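Local coordinates for DUF5751 domain-containing protein (Sulfolobus tokodaii, PDB 2RBG), which is of unknown function but folds as a compact alpha/beta domain built on a five-stranded parallel sheet, at residues F25-S30 with L91-D96. Numbering follows the deposited sequence.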
# COMPACT_ATOMS: atom_id res chain seq x y z
N PHE A 25 -1.19 1.84 14.75
CA PHE A 25 -2.37 2.31 15.45
C PHE A 25 -3.39 3.00 14.55
O PHE A 25 -4.59 2.95 14.83
CB PHE A 25 -1.95 3.18 16.64
CG PHE A 25 -1.34 2.39 17.76
CD1 PHE A 25 -2.12 1.50 18.50
CD2 PHE A 25 0.02 2.48 18.05
CE1 PHE A 25 -1.55 0.70 19.50
CE2 PHE A 25 0.60 1.68 19.04
CZ PHE A 25 -0.19 0.79 19.76
N LEU A 26 -2.94 3.62 13.47
CA LEU A 26 -3.86 4.25 12.53
C LEU A 26 -4.73 3.13 11.95
O LEU A 26 -5.95 3.25 11.85
CB LEU A 26 -3.11 4.94 11.39
CG LEU A 26 -2.97 6.46 11.40
CD1 LEU A 26 -2.13 6.89 12.57
CD2 LEU A 26 -2.31 6.92 10.10
N ASP A 27 -4.08 2.03 11.57
CA ASP A 27 -4.79 0.91 10.97
C ASP A 27 -5.67 0.17 11.97
O ASP A 27 -6.79 -0.22 11.65
CB ASP A 27 -3.81 -0.05 10.31
CG ASP A 27 -3.16 0.55 9.07
OD1 ASP A 27 -3.87 1.23 8.31
OD2 ASP A 27 -1.95 0.32 8.86
N VAL A 28 -5.17 -0.03 13.19
CA VAL A 28 -5.97 -0.73 14.19
C VAL A 28 -7.23 0.08 14.50
O VAL A 28 -8.33 -0.47 14.55
CB VAL A 28 -5.18 -0.95 15.50
CG1 VAL A 28 -6.11 -1.44 16.60
CG2 VAL A 28 -4.07 -1.98 15.27
N ARG A 29 -7.08 1.39 14.68
CA ARG A 29 -8.24 2.22 14.97
C ARG A 29 -9.28 2.14 13.86
O ARG A 29 -10.48 2.02 14.13
CB ARG A 29 -7.81 3.68 15.18
CG ARG A 29 -7.12 3.94 16.51
CD ARG A 29 -6.74 5.41 16.60
NE ARG A 29 -6.15 5.77 17.89
CZ ARG A 29 -6.74 6.56 18.78
NH1 ARG A 29 -7.93 7.08 18.53
NH2 ARG A 29 -6.12 6.85 19.91
N SER A 30 -8.84 2.20 12.61
CA SER A 30 -9.76 2.13 11.47
C SER A 30 -10.44 0.78 11.33
O SER A 30 -11.53 0.69 10.75
CB SER A 30 -9.02 2.45 10.16
OG SER A 30 -8.68 3.83 10.09
N LEU A 91 -2.73 -7.42 10.12
CA LEU A 91 -1.97 -6.25 9.68
C LEU A 91 -0.53 -6.70 9.52
O LEU A 91 0.02 -7.37 10.40
CB LEU A 91 -2.05 -5.12 10.72
CG LEU A 91 -3.41 -4.41 10.83
CD1 LEU A 91 -3.38 -3.43 11.99
CD2 LEU A 91 -3.71 -3.69 9.51
N VAL A 92 0.09 -6.35 8.39
CA VAL A 92 1.46 -6.75 8.11
C VAL A 92 2.35 -5.56 7.75
O VAL A 92 2.00 -4.75 6.90
CB VAL A 92 1.50 -7.77 6.94
CG1 VAL A 92 2.94 -8.10 6.58
CG2 VAL A 92 0.75 -9.04 7.33
N TYR A 93 3.51 -5.48 8.40
CA TYR A 93 4.46 -4.39 8.14
C TYR A 93 5.90 -4.86 8.06
O TYR A 93 6.34 -5.70 8.85
CB TYR A 93 4.39 -3.35 9.25
CG TYR A 93 3.00 -2.83 9.54
CD1 TYR A 93 2.50 -1.71 8.87
CD2 TYR A 93 2.19 -3.47 10.46
CE1 TYR A 93 1.22 -1.25 9.13
CE2 TYR A 93 0.91 -3.02 10.72
CZ TYR A 93 0.43 -1.91 10.05
OH TYR A 93 -0.84 -1.46 10.32
N CYS A 94 6.65 -4.29 7.12
CA CYS A 94 8.06 -4.62 6.96
C CYS A 94 8.73 -3.56 6.11
O CYS A 94 8.06 -2.72 5.50
CB CYS A 94 8.24 -5.98 6.28
SG CYS A 94 8.09 -5.97 4.46
N ASP A 95 10.06 -3.56 6.10
CA ASP A 95 10.82 -2.66 5.24
C ASP A 95 11.55 -3.58 4.26
O ASP A 95 11.50 -4.80 4.40
CB ASP A 95 11.80 -1.76 6.03
CG ASP A 95 12.53 -2.49 7.13
OD1 ASP A 95 12.68 -3.73 7.07
OD2 ASP A 95 13.00 -1.80 8.07
N ASP A 96 12.22 -3.00 3.27
CA ASP A 96 12.92 -3.82 2.27
C ASP A 96 13.86 -4.86 2.83
O ASP A 96 13.91 -5.99 2.34
CB ASP A 96 13.68 -2.92 1.30
CG ASP A 96 12.77 -2.17 0.35
OD1 ASP A 96 11.86 -2.81 -0.22
OD2 ASP A 96 12.96 -0.95 0.18
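Asp27 receives the phenol of Tyr93 on its carboxylate and, through its CB, packs against the methyls of Leu91, so one helical residue meets two residues of the strand. The hydroxyl donates from Tyr93 OH to Asp27 OD2 over 2.6 Å, entering on the anti lone pair, the one turned away from OD1. OD2 of Asp27 lies at the edge of the Tyr93 ring, in its plane, and the carboxylate and ring planes are only 19° apart. Tyr93 CG lies beside the backbone N (chi1 -53°), anti to the carbonyl carbon, which carries the ring toward the helix. Beside this polar bridge Leu91 straddles two helical residues: its CD2 lies 3.7 Å from Asp27 CB, while its CD1 meets Val28 CG2, also at 3.7 Å, the two side chains crossing at about a right angle.

The axes of segment 25-30 of helix 17-31 and of 91-94 in strand 89-94 run nearly antiparallel, at 170°, and come within 10.1 Å, as expected where a helix packs on a parallel alpha/beta sheet. Helix 17-31 connects strand 6-11 to strand 35-41 as a beta-alpha-beta crossover, and here packs on strand 89-94, the neighbour of 6-11 on its other side. Tyr20, Lys23 and Ile24 of the same helix also touch the Tyr93 side chain, and Lys119 of strand 117-121 touches Asp27.

A phenylalanine at Tyr93 would probably leave Asp27 OD2 without its phenolic donor and the carboxylate freer to turn. The bond thus satisfies the hydroxyl of a buried tyrosine with a partly exposed carboxylate, joining helix to sheet by a directional polar link alongside aliphatic packing.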